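PDB 2HJ0: putative citrate lyase, alfa subunit from Streptococcus mutans, which is a putative citrate lyase alpha subunit (CitF family), an alpha/beta protein built on two large mixed sheets. Local coordinates for residues G398-T403 with V431-T436; A374-V377 with V383-M386; T379-N384 with T436-V441. All blocks are in the same frame, centred on the assembly; numbering follows the deposited sequence.

Interaction 1: residues G398-T403 with V431-T436; sequences GGHCDT and VITPGT
His400 and Thr433 meet where the first turn of helix 400-406, entered through Gly399 at its N-cap, faces a classic beta bulge: Ile432 and Thr433 both bond by their backbones to Val383 of the small hairpin. The histidine can be followed outward. Its CB lies 3.9 Å from Thr433 OG1. A first torsion of -157°, with CG anti to the backbone N, carries the ring to the threonine, and CG stands 3.7 Å from the same hydroxyl. ND1 then makes the one hydrogen bond of the contact, 2.7 Å to Thr433 OG1, which sits near the plane of the imidazole at its edge. CE1 is 3.6 Å from Thr433 OG1, with Thr433 CB a little farther, and NE2 at the far end bonds to Ser373 O. Histidine suits this buried place because its two nitrogens reach partners on different parts of the chain, so that the ring is gripped at both and cannot easily turn. The threonine brings a short hydroxyl on a branched carbon. Its OG1 lies on the helix side, and its methyl CG2 rests 3.8 Å from Cys401 CA. Cys401 is small enough to let the loop come close, its CB also facing Ile432, with 4.5 Å to Ile432 CG2. Nearer still is the loop's backbone: Cys401 CB lies 3.3 Å from Ile432 O.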
loop_
_atom_site.group_PDB
_atom_site.type_symbol
_atom_site.label_atom_id
_atom_site.label_comp_id
_atom_site.label_asym_id
_atom_site.label_seq_id
_atom_site.Cartn_x
_atom_site.Cartn_y
_atom_site.Cartn_z
ATOM N N GLY A 398 -4.863 3.233 -23.279
ATOM C CA GLY A 398 -5.654 2.956 -22.099
ATOM C C GLY A 398 -5.501 1.520 -21.632
ATOM O O GLY A 398 -4.402 0.969 -21.641
ATOM N N GLY A 399 -6.608 0.908 -21.219
ATOM C CA GLY A 399 -6.554 -0.465 -20.759
ATOM C C GLY A 399 -7.158 -1.405 -21.785
ATOM O O GLY A 399 -7.404 -2.583 -21.512
ATOM N N HIS A 400 -7.386 -0.873 -22.977
ATOM C CA HIS A 400 -7.984 -1.629 -24.062
ATOM C C HIS A 400 -7.356 -3.014 -24.282
ATOM O O HIS A 400 -7.995 -4.034 -24.025
ATOM C CB HIS A 400 -7.919 -0.801 -25.336
ATOM C CG HIS A 400 -8.934 -1.188 -26.358
ATOM N ND1 HIS A 400 -8.837 -2.341 -27.108
ATOM C CD2 HIS A 400 -10.049 -0.551 -26.787
ATOM C CE1 HIS A 400 -9.845 -2.392 -27.964
ATOM N NE2 HIS A 400 -10.594 -1.318 -27.790
ATOM N N CYS A 401 -6.114 -3.074 -24.748
ATOM C CA CYS A 401 -5.505 -4.378 -24.962
ATOM C C CYS A 401 -5.360 -5.135 -23.638
ATOM O O CYS A 401 -5.232 -6.353 -23.640
ATOM C CB CYS A 401 -4.136 -4.247 -25.640
ATOM S SG CYS A 401 -2.772 -3.740 -24.571
ATOM N N ASP A 402 -5.385 -4.415 -22.517
ATOM C CA ASP A 402 -5.261 -5.032 -21.195
ATOM C C ASP A 402 -6.450 -5.903 -20.835
ATOM O O ASP A 402 -6.323 -7.105 -20.646
ATOM C CB ASP A 402 -5.143 -3.977 -20.092
ATOM C CG ASP A 402 -3.781 -3.348 -20.018
ATOM O OD1 ASP A 402 -2.764 -4.081 -20.147
ATOM O OD2 ASP A 402 -3.725 -2.115 -19.800
ATOM N N THR A 403 -7.612 -5.281 -20.707
ATOM C CA THR A 403 -8.789 -6.034 -20.328
ATOM C C THR A 403 -9.211 -6.955 -21.467
ATOM O O THR A 403 -9.655 -8.082 -21.244
ATOM C CB THR A 403 -9.944 -5.104 -19.970
ATOM O OG1 THR A 403 -10.509 -4.584 -21.172
ATOM C CG2 THR A 403 -9.444 -3.965 -19.138
ATOM N N VAL A 431 -1.992 -0.798 -34.687
ATOM C CA VAL A 431 -2.552 -1.891 -33.906
ATOM C C VAL A 431 -2.279 -1.732 -32.417
ATOM O O VAL A 431 -1.122 -1.685 -31.997
ATOM C CB VAL A 431 -1.966 -3.248 -34.320
ATOM C CG1 VAL A 431 -2.524 -4.349 -33.431
ATOM C CG2 VAL A 431 -2.264 -3.529 -35.766
ATOM N N ILE A 432 -3.340 -1.653 -31.617
ATOM C CA ILE A 432 -3.175 -1.538 -30.174
ATOM C C ILE A 432 -3.595 -2.843 -29.505
ATOM O O ILE A 432 -2.922 -3.313 -28.589
ATOM C CB ILE A 432 -3.973 -0.349 -29.574
ATOM C CG1 ILE A 432 -3.232 0.964 -29.834
ATOM C CG2 ILE A 432 -4.093 -0.503 -28.063
ATOM C CD1 ILE A 432 -2.957 1.228 -31.279
ATOM N N THR A 433 -4.689 -3.435 -29.969
ATOM C CA THR A 433 -5.169 -4.692 -29.403
ATOM C C THR A 433 -5.293 -5.766 -30.480
ATOM O O THR A 433 -6.045 -5.626 -31.442
ATOM C CB THR A 433 -6.552 -4.527 -28.738
ATOM O OG1 THR A 433 -6.478 -3.525 -27.718
ATOM C CG2 THR A 433 -7.016 -5.851 -28.128
ATOM N N PRO A 434 -4.560 -6.867 -30.324
ATOM C CA PRO A 434 -4.585 -7.979 -31.284
ATOM C C PRO A 434 -5.940 -8.684 -31.354
ATOM O O PRO A 434 -6.623 -8.842 -30.339
ATOM C CB PRO A 434 -3.482 -8.906 -30.776
ATOM C CG PRO A 434 -3.545 -8.697 -29.288
ATOM C CD PRO A 434 -3.717 -7.184 -29.160
ATOM N N GLY A 435 -6.313 -9.104 -32.562
ATOM C CA GLY A 435 -7.584 -9.770 -32.764
ATOM C C GLY A 435 -7.759 -10.972 -31.871
ATOM O O GLY A 435 -8.870 -11.312 -31.444
ATOM N N THR A 436 -6.650 -11.632 -31.587
ATOM C CA THR A 436 -6.688 -12.796 -30.717
ATOM C C THR A 436 -7.265 -12.487 -29.328
ATOM O O THR A 436 -7.511 -13.405 -28.555
ATOM C CB THR A 436 -5.305 -13.358 -30.542
ATOM O OG1 THR A 436 -4.414 -12.289 -30.222
ATOM C CG2 THR A 436 -4.853 -14.030 -31.812
#

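Interaction 2: residues A374-V377 with V383-M386; sequences ALEV and VNVM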
loop_
_atom_site.group_PDB
_atom_site.type_symbol
_atom_site.label_atom_id
_atom_site.label_comp_id
_atom_site.label_asym_id
_atom_site.label_seq_id
_atom_site.Cartn_x
_atom_site.Cartn_y
_atom_site.Cartn_z
ATOM N N ALA A 374 -13.879 1.308 -30.553
ATOM C CA ALA A 374 -12.769 1.269 -31.495
ATOM C C ALA A 374 -12.831 2.313 -32.598
ATOM O O ALA A 374 -13.908 2.783 -32.977
ATOM C CB ALA A 374 -12.696 -0.106 -32.119
ATOM N N LEU A 375 -11.660 2.684 -33.106
ATOM C CA LEU A 375 -11.594 3.629 -34.218
ATOM C C LEU A 375 -11.628 2.773 -35.485
ATOM O O LEU A 375 -12.358 3.070 -36.431
ATOM C CB LEU A 375 -10.306 4.438 -34.184
ATOM C CG LEU A 375 -10.163 5.447 -33.066
ATOM C CD1 LEU A 375 -8.774 6.041 -33.144
ATOM C CD2 LEU A 375 -11.209 6.534 -33.184
ATOM N N GLU A 376 -10.836 1.708 -35.494
ATOM C CA GLU A 376 -10.802 0.793 -36.623
ATOM C C GLU A 376 -10.737 -0.636 -36.102
ATOM O O GLU A 376 -10.479 -0.880 -34.920
ATOM C CB GLU A 376 -9.567 0.996 -37.493
ATOM C CG GLU A 376 -9.396 2.321 -38.157
ATOM C CD GLU A 376 -8.200 2.289 -39.096
ATOM O OE1 GLU A 376 -7.098 1.922 -38.636
ATOM O OE2 GLU A 376 -8.359 2.622 -40.289
ATOM N N VAL A 377 -10.947 -1.575 -37.012
ATOM C CA VAL A 377 -10.889 -2.994 -36.702
ATOM C C VAL A 377 -10.877 -3.704 -38.047
ATOM O O VAL A 377 -11.829 -3.594 -38.810
ATOM C CB VAL A 377 -12.096 -3.419 -35.812
ATOM C CG1 VAL A 377 -13.359 -2.763 -36.309
ATOM C CG2 VAL A 377 -12.233 -4.927 -35.794
ATOM N N VAL A 383 -7.678 -4.319 -33.321
ATOM C CA VAL A 383 -8.342 -3.066 -33.006
ATOM C C VAL A 383 -7.367 -1.895 -32.896
ATOM O O VAL A 383 -6.286 -2.032 -32.321
ATOM C CB VAL A 383 -9.125 -3.187 -31.678
ATOM C CG1 VAL A 383 -9.896 -1.914 -31.421
ATOM C CG2 VAL A 383 -10.068 -4.383 -31.726
ATOM N N ASN A 384 -7.768 -0.751 -33.452
ATOM C CA ASN A 384 -6.971 0.479 -33.422
ATOM C C ASN A 384 -7.703 1.567 -32.660
ATOM O O ASN A 384 -8.837 1.908 -32.981
ATOM C CB ASN A 384 -6.671 0.972 -34.851
ATOM C CG ASN A 384 -6.066 2.388 -34.886
ATOM O OD1 ASN A 384 -5.196 2.745 -34.084
ATOM N ND2 ASN A 384 -6.517 3.182 -35.837
ATOM N N VAL A 385 -7.047 2.092 -31.635
ATOM C CA VAL A 385 -7.613 3.165 -30.825
ATOM C C VAL A 385 -6.595 4.309 -30.697
ATOM O O VAL A 385 -6.779 5.221 -29.892
ATOM C CB VAL A 385 -7.995 2.662 -29.413
ATOM C CG1 VAL A 385 -9.209 1.752 -29.496
ATOM C CG2 VAL A 385 -6.823 1.924 -28.793
HETATM N N MSE A 386 -5.527 4.252 -31.499
HETATM C CA MSE A 386 -4.477 5.271 -31.485
HETATM C C MSE A 386 -4.594 6.325 -32.587
HETATM O O MSE A 386 -4.734 7.513 -32.304
HETATM C CB MSE A 386 -3.087 4.629 -31.584
HETATM C CG MSE A 386 -2.379 4.404 -30.260
HETATM SE SE MSE A 386 -2.081 6.023 -29.283
HETATM C CE MSE A 386 -1.045 6.980 -30.630
#
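Asn384 O takes two backbone donors at once, Leu375 N at 2.9 Å and Glu376 N at 3.2 Å. They come from different directions: Leu375 N lies almost in line with the C=O bond, whereas Glu376 N is in the carbonyl plane on a lone pair. In return, Asn384 N gives its hydrogen to Glu376 O over 3.1 Å, the N-H...O line being nearly straight. Two successive residues facing one on the partner strand make a classic beta bulge, here at the open end of the hairpin formed by strands 376-377 and 383-384. Glu376 and Asn384 are its antiparallel hydrogen-bonded pair; Val377 and Val383 form the adjoining non-hydrogen-bonded pair, with side chains on the other face. On the polar face Asn384 CG is anti to the backbone N (chi1 169°) and Glu376 CG anti to its carbonyl carbon, which brings the two side chains alongside each other, pointing the same way, with carboxylate and amide planes 72° apart. Their bond, Asn384 ND2 to Glu376 OE1, is weak, bent to 132° at the hydrogen. Each has a better partner: Glu376 OE1 accepts from Asn429 N, and Asn384 ND2 donates to Thr387 O. The other end of the amide is used as well, because Asn384 OD1 accepts from Met386 N (a selenomethionine) at 3.0 Å in an Asx turn just after strand 383-384. Asparagine fits here by offering both a donor and an acceptor. Carbon contacts flank these bonds: Ala374 CB meets Val383 CG1 at 3.4 Å, and Leu375 CD1 lies 3.7 Å from Val385 C.

Interaction 3: residues T379-N384 with T436-V441; sequences TNFNVN and TSVDVV
Phe381 and Val438 approach at a slant, and the two branches of the valine divide the work. Val438 CG1 comes to the rim of the phenyl ring, near its plane, 4.0 Å from Phe381 CD1. Val438 CG2 turns instead to the phenylalanine's backbone, where it lies 3.3 Å from Phe381 O, and to Val383 CG2 at 3.5 Å. This split follows from the first torsion of Val438 (-178°), which sets CG1 anti to the backbone N and leaves CG2 beside that N. Val383 and Val438 cross at about a right angle and touch through one methyl of each, CG2 to CG2. Val441, two residues past Asp439, comes to the ring obliquely: its CG2 is 3.6 Å from Phe381 CE1 and 3.8 Å from Phe381 CD1, so CD1 is the ring atom both valines share. No hydrogen bond links the two segments, and the fit depends on shape: the flat phenyl ring reaches from the loop to two valines, whose beta-branching places methyls close to the backbone. Phe381 has a positive phi of 71°; its CB points toward 436-441, while CB of the next residue, Asn382, points away. Strand 440-442 belongs to the nine-stranded mixed sheet, between strands 409-413 and 447-449. Val412 of strand 409-413 touches both Val383 and Val438, and helix 470-481 packs on the cluster through Ile470 on Phe381 and Leu473 on Val441.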
loop_
_atom_site.group_PDB
_atom_site.type_symbol
_atom_site.label_atom_id
_atom_site.label_comp_id
_atom_site.label_asym_id
_atom_site.label_seq_id
_atom_site.Cartn_x
_atom_site.Cartn_y
_atom_site.Cartn_z
ATOM N N THR A 379 -10.083 -7.198 -40.747
ATOM C CA THR A 379 -10.634 -8.537 -40.897
ATOM C C THR A 379 -9.873 -9.585 -40.084
ATOM O O THR A 379 -10.128 -10.787 -40.191
ATOM C CB THR A 379 -10.633 -8.979 -42.372
ATOM O OG1 THR A 379 -9.281 -9.113 -42.825
ATOM C CG2 THR A 379 -11.361 -7.964 -43.236
ATOM N N ASN A 380 -8.924 -9.134 -39.284
ATOM C CA ASN A 380 -8.165 -10.052 -38.450
ATOM C C ASN A 380 -8.526 -9.814 -36.995
ATOM O O ASN A 380 -7.911 -10.372 -36.082
ATOM C CB ASN A 380 -6.669 -9.850 -38.664
ATOM C CG ASN A 380 -6.129 -10.713 -39.792
ATOM O OD1 ASN A 380 -6.786 -10.884 -40.829
ATOM N ND2 ASN A 380 -4.927 -11.257 -39.601
ATOM N N PHE A 381 -9.540 -8.980 -36.802
ATOM C CA PHE A 381 -10.027 -8.616 -35.489
ATOM C C PHE A 381 -9.092 -7.709 -34.691
ATOM O O PHE A 381 -9.285 -7.514 -33.490
ATOM C CB PHE A 381 -10.385 -9.881 -34.708
ATOM C CG PHE A 381 -11.720 -10.462 -35.096
ATOM C CD1 PHE A 381 -12.894 -10.015 -34.484
ATOM C CD2 PHE A 381 -11.814 -11.411 -36.115
ATOM C CE1 PHE A 381 -14.153 -10.497 -34.881
ATOM C CE2 PHE A 381 -13.067 -11.902 -36.526
ATOM C CZ PHE A 381 -14.239 -11.442 -35.904
ATOM N N ASN A 382 -8.093 -7.141 -35.363
ATOM C CA ASN A 382 -7.164 -6.241 -34.694
ATOM C C ASN A 382 -7.887 -4.929 -34.479
ATOM O O ASN A 382 -8.616 -4.472 -35.355
ATOM C CB ASN A 382 -5.913 -5.994 -35.537
ATOM C CG ASN A 382 -5.051 -7.224 -35.662
ATOM O OD1 ASN A 382 -4.960 -8.020 -34.732
ATOM N ND2 ASN A 382 -4.399 -7.383 -36.804
ATOM N N VAL A 383 -7.678 -4.319 -33.321
ATOM C CA VAL A 383 -8.342 -3.066 -33.006
ATOM C C VAL A 383 -7.367 -1.895 -32.896
ATOM O O VAL A 383 -6.286 -2.032 -32.321
ATOM C CB VAL A 383 -9.125 -3.187 -31.678
ATOM C CG1 VAL A 383 -9.896 -1.914 -31.421
ATOM C CG2 VAL A 383 -10.068 -4.383 -31.726
ATOM N N ASN A 384 -7.768 -0.751 -33.452
ATOM C CA ASN A 384 -6.971 0.479 -33.422
ATOM C C ASN A 384 -7.703 1.567 -32.660
ATOM O O ASN A 384 -8.837 1.908 -32.981
ATOM C CB ASN A 384 -6.671 0.972 -34.851
ATOM C CG ASN A 384 -6.066 2.388 -34.886
ATOM O OD1 ASN A 384 -5.196 2.745 -34.084
ATOM N ND2 ASN A 384 -6.517 3.182 -35.837
ATOM N N THR A 436 -6.650 -11.632 -31.587
ATOM C CA THR A 436 -6.688 -12.796 -30.717
ATOM C C THR A 436 -7.265 -12.487 -29.328
ATOM O O THR A 436 -7.511 -13.405 -28.555
ATOM C CB THR A 436 -5.305 -13.358 -30.542
ATOM O OG1 THR A 436 -4.414 -12.289 -30.222
ATOM C CG2 THR A 436 -4.853 -14.030 -31.812
ATOM N N SER A 437 -7.469 -11.201 -29.028
ATOM C CA SER A 437 -8.027 -10.764 -27.746
ATOM C C SER A 437 -9.471 -10.297 -27.908
ATOM O O SER A 437 -10.175 -10.058 -26.928
ATOM C CB SER A 437 -7.208 -9.605 -27.150
ATOM O OG SER A 437 -6.032 -10.050 -26.513
ATOM N N VAL A 438 -9.900 -10.141 -29.154
ATOM C CA VAL A 438 -11.249 -9.691 -29.432
ATOM C C VAL A 438 -12.101 -10.916 -29.722
ATOM O O VAL A 438 -11.822 -11.676 -30.648
ATOM C CB VAL A 438 -11.264 -8.730 -30.623
ATOM C CG1 VAL A 438 -12.671 -8.232 -30.867
ATOM C CG2 VAL A 438 -10.314 -7.565 -30.342
ATOM N N ASP A 439 -13.134 -11.108 -28.910
ATOM C CA ASP A 439 -14.016 -12.254 -29.049
ATOM C C ASP A 439 -15.250 -11.995 -29.889
ATOM O O ASP A 439 -15.572 -12.771 -30.792
ATOM C CB ASP A 439 -14.439 -12.744 -27.671
ATOM C CG ASP A 439 -13.262 -13.206 -26.839
ATOM O OD1 ASP A 439 -12.545 -14.111 -27.305
ATOM O OD2 ASP A 439 -13.050 -12.666 -25.721
ATOM N N VAL A 440 -15.948 -10.910 -29.591
ATOM C CA VAL A 440 -17.160 -10.582 -30.317
ATOM C C VAL A 440 -17.210 -9.119 -30.680
ATOM O O VAL A 440 -16.923 -8.251 -29.858
ATOM C CB VAL A 440 -18.418 -10.890 -29.479
ATOM C CG1 VAL A 440 -19.666 -10.632 -30.322
ATOM C CG2 VAL A 440 -18.374 -12.322 -28.967
ATOM N N VAL A 441 -17.586 -8.858 -31.920
ATOM C CA VAL A 441 -17.697 -7.502 -32.419
ATOM C C VAL A 441 -19.188 -7.205 -32.616
ATOM O O VAL A 441 -19.924 -8.030 -33.157
ATOM C CB VAL A 441 -16.929 -7.354 -33.757
ATOM C CG1 VAL A 441 -17.267 -6.035 -34.425
ATOM C CG2 VAL A 441 -15.443 -7.436 -33.507
#

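Coming from strand 369-372 of the nine-stranded sheet, the chain first closes a short loop at interaction 2, the hairpin of strands 376-377 and 383-384. Interaction 3 begins on the segment where interaction 2 ends, sharing Val383 and Asn384 with it, so the two loops follow one another through a common strand; its partner waits until 436-441, at the entry to strand 440-442. Interaction 1 falls wholly inside this larger loop, joining the start of helix 400-406 to 431-436, and meets interaction 3 at Thr436. The three centres are each about 9 Å from one another. His400 packs on Val383, and Asn382 OD1 bonds to Gly435 N. Hairpin, helix and strand 440-442 are thereby gathered round one loop.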